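Local coordinates for protein glycogen synthase (Cyanobacterium sp. CLg1, PDB 6GNF) that belongs to the bacterial glycogen and starch synthases, two-domain glycosyltransferases, and holds adenosine-5'-diphosphate and a glycan, at residues D131-F136 with S211-A216; L227-Q232 with M254-K259. All blocks are in the same frame, centred on the assembly; numbering follows the deposited sequence.

Contact 1: residues D131-F136 with S211-A216; sequences DNVERF and SSKFDA. With SO4 (sulfate ion), chain I.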
# COMPACT_ATOMS: atom_id res chain seq x y z
N ASP A 131 17.63 10.37 8.59
CA ASP A 131 18.56 9.69 7.70
C ASP A 131 17.88 8.75 6.70
O ASP A 131 18.51 7.80 6.22
CB ASP A 131 19.61 8.92 8.54
CG ASP A 131 19.04 7.67 9.23
OD1 ASP A 131 17.88 7.75 9.70
OD2 ASP A 131 19.75 6.64 9.33
N ASN A 132 16.63 9.02 6.34
CA ASN A 132 15.95 8.18 5.35
C ASN A 132 16.61 8.21 3.98
O ASN A 132 16.56 7.20 3.25
CB ASN A 132 14.47 8.53 5.23
CG ASN A 132 13.59 7.76 6.22
OD1 ASN A 132 14.05 6.83 6.93
ND2 ASN A 132 12.32 8.11 6.26
N VAL A 133 17.21 9.34 3.64
CA VAL A 133 17.99 9.46 2.41
C VAL A 133 19.08 8.39 2.39
O VAL A 133 19.17 7.62 1.44
CB VAL A 133 18.62 10.86 2.27
CG1 VAL A 133 19.72 10.89 1.21
CG2 VAL A 133 17.55 11.90 1.95
N GLU A 134 19.88 8.33 3.44
CA GLU A 134 21.00 7.39 3.47
C GLU A 134 20.51 5.94 3.55
O GLU A 134 21.03 5.07 2.86
CB GLU A 134 21.93 7.72 4.64
CG GLU A 134 22.70 9.02 4.49
CD GLU A 134 21.90 10.26 4.86
OE1 GLU A 134 22.45 11.39 4.78
OE2 GLU A 134 20.71 10.15 5.21
N ARG A 135 19.50 5.69 4.37
CA ARG A 135 18.96 4.35 4.58
C ARG A 135 18.41 3.72 3.31
O ARG A 135 18.66 2.55 3.04
CB ARG A 135 17.84 4.37 5.64
CG ARG A 135 18.34 4.20 7.07
CD ARG A 135 17.41 4.82 8.10
NE ARG A 135 16.00 4.53 7.85
CZ ARG A 135 15.30 3.55 8.41
NH1 ARG A 135 15.85 2.70 9.27
NH2 ARG A 135 14.01 3.41 8.09
N PHE A 136 17.66 4.49 2.53
CA PHE A 136 17.01 3.93 1.35
C PHE A 136 17.86 3.99 0.09
O PHE A 136 17.75 3.11 -0.76
CB PHE A 136 15.63 4.57 1.15
CG PHE A 136 14.69 4.31 2.30
CD1 PHE A 136 14.59 3.04 2.87
CD2 PHE A 136 13.90 5.33 2.82
CE1 PHE A 136 13.73 2.81 3.93
CE2 PHE A 136 13.04 5.09 3.88
CZ PHE A 136 12.96 3.83 4.44
N SER A 211 17.82 19.90 -1.74
CA SER A 211 18.87 19.71 -2.72
C SER A 211 20.23 19.54 -2.04
O SER A 211 21.11 18.87 -2.56
CB SER A 211 18.87 20.85 -3.72
OG SER A 211 18.73 22.09 -3.05
N SER A 212 20.35 20.09 -0.83
CA SER A 212 21.54 19.91 -0.01
C SER A 212 21.81 18.46 0.38
O SER A 212 22.89 18.14 0.88
CB SER A 212 21.41 20.73 1.27
OG SER A 212 20.31 20.27 2.03
N LYS A 213 20.84 17.57 0.18
CA LYS A 213 21.05 16.14 0.37
C LYS A 213 21.55 15.43 -0.88
O LYS A 213 21.57 14.20 -0.93
CB LYS A 213 19.76 15.47 0.84
CG LYS A 213 19.24 15.93 2.20
CD LYS A 213 20.22 15.67 3.34
CE LYS A 213 20.47 14.19 3.56
NZ LYS A 213 21.58 13.97 4.51
N PHE A 214 21.95 16.17 -1.91
CA PHE A 214 22.39 15.54 -3.16
C PHE A 214 23.69 14.75 -2.99
O PHE A 214 23.81 13.64 -3.48
CB PHE A 214 22.56 16.55 -4.30
CG PHE A 214 23.10 15.94 -5.56
CD1 PHE A 214 22.31 15.10 -6.31
CD2 PHE A 214 24.40 16.17 -5.96
CE1 PHE A 214 22.80 14.50 -7.46
CE2 PHE A 214 24.90 15.58 -7.10
CZ PHE A 214 24.10 14.75 -7.85
N ASP A 215 24.63 15.29 -2.22
CA ASP A 215 25.94 14.65 -2.08
C ASP A 215 25.82 13.28 -1.42
O ASP A 215 26.67 12.42 -1.63
CB ASP A 215 26.90 15.54 -1.28
CG ASP A 215 27.31 16.79 -2.03
OD1 ASP A 215 27.24 16.80 -3.27
OD2 ASP A 215 27.72 17.78 -1.37
N ALA A 216 24.80 13.09 -0.60
CA ALA A 216 24.59 11.83 0.09
C ALA A 216 24.19 10.69 -0.84
O ALA A 216 24.25 9.53 -0.44
CB ALA A 216 23.54 12.00 1.18
S SO4 I . 18.47 23.45 0.66
O1 SO4 I . 18.82 22.70 -0.56
O2 SO4 I . 19.43 24.55 0.90
O3 SO4 I . 18.52 22.53 1.83
O4 SO4 I . 17.10 24.01 0.49
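The carboxylate of Glu134 is the flat group of this contact, and Lys213 and Ala216 meet it from different directions. Lys213 NZ takes the syn lone pair of OE1, on the side of the other oxygen. Ala216 CB stands over one face of the carboxylate, 3.8 Å from Glu134 OE1. The setting is the first turn of helix 132-144, in the N-terminal domain of the GT-B fold expected for this family. It meets the loop between strand 208-209 and helix 224-227.

The Lys213-Glu134 pair is a salt bridge, with NZ 2.7 Å from OE1. The grip rests mainly on one oxygen, since Lys213 NZ is 4.0 Å from Glu134 OE2. The two side chains cross at about a right angle. Glu134 bends at its second torsion (81°), which turns the carboxylate toward the loop. Two bends in the Lys213 chain, at chi2 (-60°) and chi3 (-64°), bring CE against Val133 and direct NZ to Glu134. There CE of Lys213 lies 4.0 Å from CB of Val133, with both methyls close by. The charged end thus reaches Glu134 past an apolar surface. Val133 CG1 also packs on Ala216 CB at 4.0 Å. Behind it, Val133 touches Trp257 of helix 257-264.

The start of the loop holds a sulfate ion, probably from the crystallisation liquor. Ser211 OG and the backbone N of Ser212 both bond to its O1. The hydroxyl of Ser212 reaches a second oxygen, with OG 2.9 Å from sulfate O3.

Contact 2: residues L227-Q232 with M254-K259; sequences LSFNTQ and MLNWLK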
# COMPACT_ATOMS: atom_id res chain seq x y z
N LEU A 227 16.76 14.42 -11.19
CA LEU A 227 16.36 14.56 -9.79
C LEU A 227 15.71 15.91 -9.47
O LEU A 227 15.03 16.06 -8.47
CB LEU A 227 17.57 14.37 -8.88
CG LEU A 227 18.04 12.92 -8.73
CD1 LEU A 227 19.51 12.85 -8.34
CD2 LEU A 227 17.17 12.19 -7.72
N SER A 228 15.92 16.89 -10.33
CA SER A 228 15.52 18.26 -10.03
C SER A 228 14.01 18.46 -10.06
O SER A 228 13.29 17.77 -10.78
CB SER A 228 16.21 19.21 -11.00
OG SER A 228 17.62 19.14 -10.78
N PHE A 229 13.54 19.40 -9.24
CA PHE A 229 12.11 19.57 -9.04
C PHE A 229 11.79 20.92 -8.39
O PHE A 229 12.52 21.37 -7.51
CB PHE A 229 11.59 18.45 -8.15
CG PHE A 229 10.10 18.35 -8.09
CD1 PHE A 229 9.38 17.95 -9.20
CD2 PHE A 229 9.42 18.63 -6.92
CE1 PHE A 229 8.00 17.84 -9.15
CE2 PHE A 229 8.05 18.52 -6.86
CZ PHE A 229 7.33 18.13 -7.98
N ASN A 230 10.71 21.55 -8.84
CA ASN A 230 10.27 22.82 -8.28
C ASN A 230 8.84 22.75 -7.82
O ASN A 230 7.97 22.34 -8.59
CB ASN A 230 10.38 23.93 -9.31
CG ASN A 230 11.71 24.62 -9.25
OD1 ASN A 230 12.72 24.08 -9.69
ND2 ASN A 230 11.73 25.83 -8.70
N THR A 231 8.57 23.22 -6.61
CA THR A 231 7.24 23.15 -6.03
C THR A 231 7.09 24.09 -4.85
O THR A 231 8.09 24.61 -4.34
CB THR A 231 6.90 21.73 -5.57
OG1 THR A 231 5.57 21.66 -5.04
CG2 THR A 231 7.88 21.26 -4.49
N GLN A 232 5.85 24.25 -4.39
CA GLN A 232 5.53 25.02 -3.19
C GLN A 232 5.29 24.12 -1.97
O GLN A 232 5.12 24.62 -0.87
CB GLN A 232 4.29 25.88 -3.44
CG GLN A 232 4.46 26.89 -4.55
CD GLN A 232 3.23 27.76 -4.72
OE1 GLN A 232 2.10 27.26 -4.69
NE2 GLN A 232 3.44 29.06 -4.88
N MET A 254 14.25 21.61 -5.15
CA MET A 254 14.57 20.44 -4.33
C MET A 254 14.79 19.20 -5.20
O MET A 254 14.75 19.31 -6.43
CB MET A 254 13.46 20.17 -3.30
CG MET A 254 12.11 19.79 -3.89
SD MET A 254 10.72 19.79 -2.71
CE MET A 254 10.56 21.53 -2.33
N LEU A 255 15.05 18.06 -4.56
CA LEU A 255 15.16 16.78 -5.25
C LEU A 255 13.85 16.01 -5.17
O LEU A 255 13.07 16.20 -4.25
CB LEU A 255 16.26 15.93 -4.62
CG LEU A 255 17.60 16.61 -4.38
CD1 LEU A 255 18.57 15.63 -3.75
CD2 LEU A 255 18.18 17.17 -5.68
N ASN A 256 13.65 15.11 -6.13
CA ASN A 256 12.47 14.26 -6.20
C ASN A 256 12.89 12.91 -6.77
O ASN A 256 13.08 12.77 -7.98
CB ASN A 256 11.40 14.91 -7.09
CG ASN A 256 10.08 14.17 -7.06
OD1 ASN A 256 10.02 12.94 -7.21
ND2 ASN A 256 8.99 14.90 -6.88
N TRP A 257 13.02 11.91 -5.89
CA TRP A 257 13.53 10.60 -6.27
C TRP A 257 12.62 9.89 -7.27
O TRP A 257 13.09 9.28 -8.22
CB TRP A 257 13.67 9.70 -5.04
CG TRP A 257 14.79 10.00 -4.12
CD1 TRP A 257 15.55 11.13 -4.06
CD2 TRP A 257 15.28 9.15 -3.08
NE1 TRP A 257 16.49 11.02 -3.06
CE2 TRP A 257 16.33 9.81 -2.44
CE3 TRP A 257 14.91 7.87 -2.64
CZ2 TRP A 257 17.03 9.25 -1.38
CZ3 TRP A 257 15.61 7.31 -1.57
CH2 TRP A 257 16.66 8.00 -0.96
N LEU A 258 11.31 9.96 -7.03
CA LEU A 258 10.36 9.23 -7.86
C LEU A 258 10.39 9.75 -9.29
O LEU A 258 10.22 8.97 -10.22
CB LEU A 258 8.95 9.36 -7.30
CG LEU A 258 7.89 8.52 -8.01
CD1 LEU A 258 8.23 7.05 -7.94
CD2 LEU A 258 6.53 8.77 -7.37
N LYS A 259 10.52 11.06 -9.44
CA LYS A 259 10.69 11.68 -10.75
C LYS A 259 11.89 11.07 -11.47
O LYS A 259 11.76 10.63 -12.61
CB LYS A 259 10.88 13.18 -10.61
CG LYS A 259 11.20 13.90 -11.92
CD LYS A 259 11.06 15.41 -11.75
CE LYS A 259 11.59 16.18 -12.95
NZ LYS A 259 13.07 16.11 -13.05
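Met254 pairs with Phe229 where strand 251-256 meets strand 228-231 at a steep angle, 114° between the directions of the short segments. The two belong to a three-stranded antiparallel sheet in which 251-256 is the middle strand. They form a hydrogen-bonded pair: Met254 N donates to Phe229 O at 2.9 Å. CG of Met254 sits at the edge of the Phe229 ring. A bend at the third torsion turns the Met254 methyl to Thr231. Met254 CE lies only 3.5 Å from Thr231 CG2, closer than usual for two carbons.

Leu255 faces Ser228 in a non-hydrogen-bonded pair whose side chains spread apart. Leu255 CA makes a CH...O contact with Leu227 O at 3.3 Å.

Asn256 ends the strand and caps the helix that follows. Its backbone N bonds to Leu227 O at 2.9 Å, so that oxygen receives both N-H and CA-H. The side chain crosses over Phe229. ND2 stands 3.5 Å above the ring plane, over its centre, with the amide and ring planes 66° apart. ND2 gives a hydrogen bond to OE1 of Gln206, which probably helps fix the amide over the ring. OD1 of Asn256 is the N-cap acceptor for Lys259 N, which lies well above the carbonyl plane.

Trp257 opens helix 257-264. Its CD1 meets Leu227 CD2 at 4.1 Å, and the two side chains run alongside each other in the same direction.

The Lys259 chain is extended as far as CE and turns at its last torsion (-70°), which brings NZ to the edge strand. CD passes the Phe229 ring obliquely. The ammonium group also bonds to Asp226 O, and its bond within this contact is in the carbonyl plane, Lys259 NZ to Ser228 O at 2.8 Å.

Both contacts lie in the catalytic domain, with centres about 13 Å apart and in series along the chain. Contact 2 is the more buried. It joins neighbouring strands and the helix start after them, so main-chain bonds do much of its work, with the Phe229 ring, the Asn256 amide and the Lys259 chain packed together beside them. Contact 1 is smaller and partly buried. It holds a helix to a loop without main-chain bonds between them, through one charged pair and a little apolar packing. The two touch: the carbonyl of Val133 meets the Trp257 ring, and Phe214, which takes no part in contact 1, packs on Leu227 and Leu255.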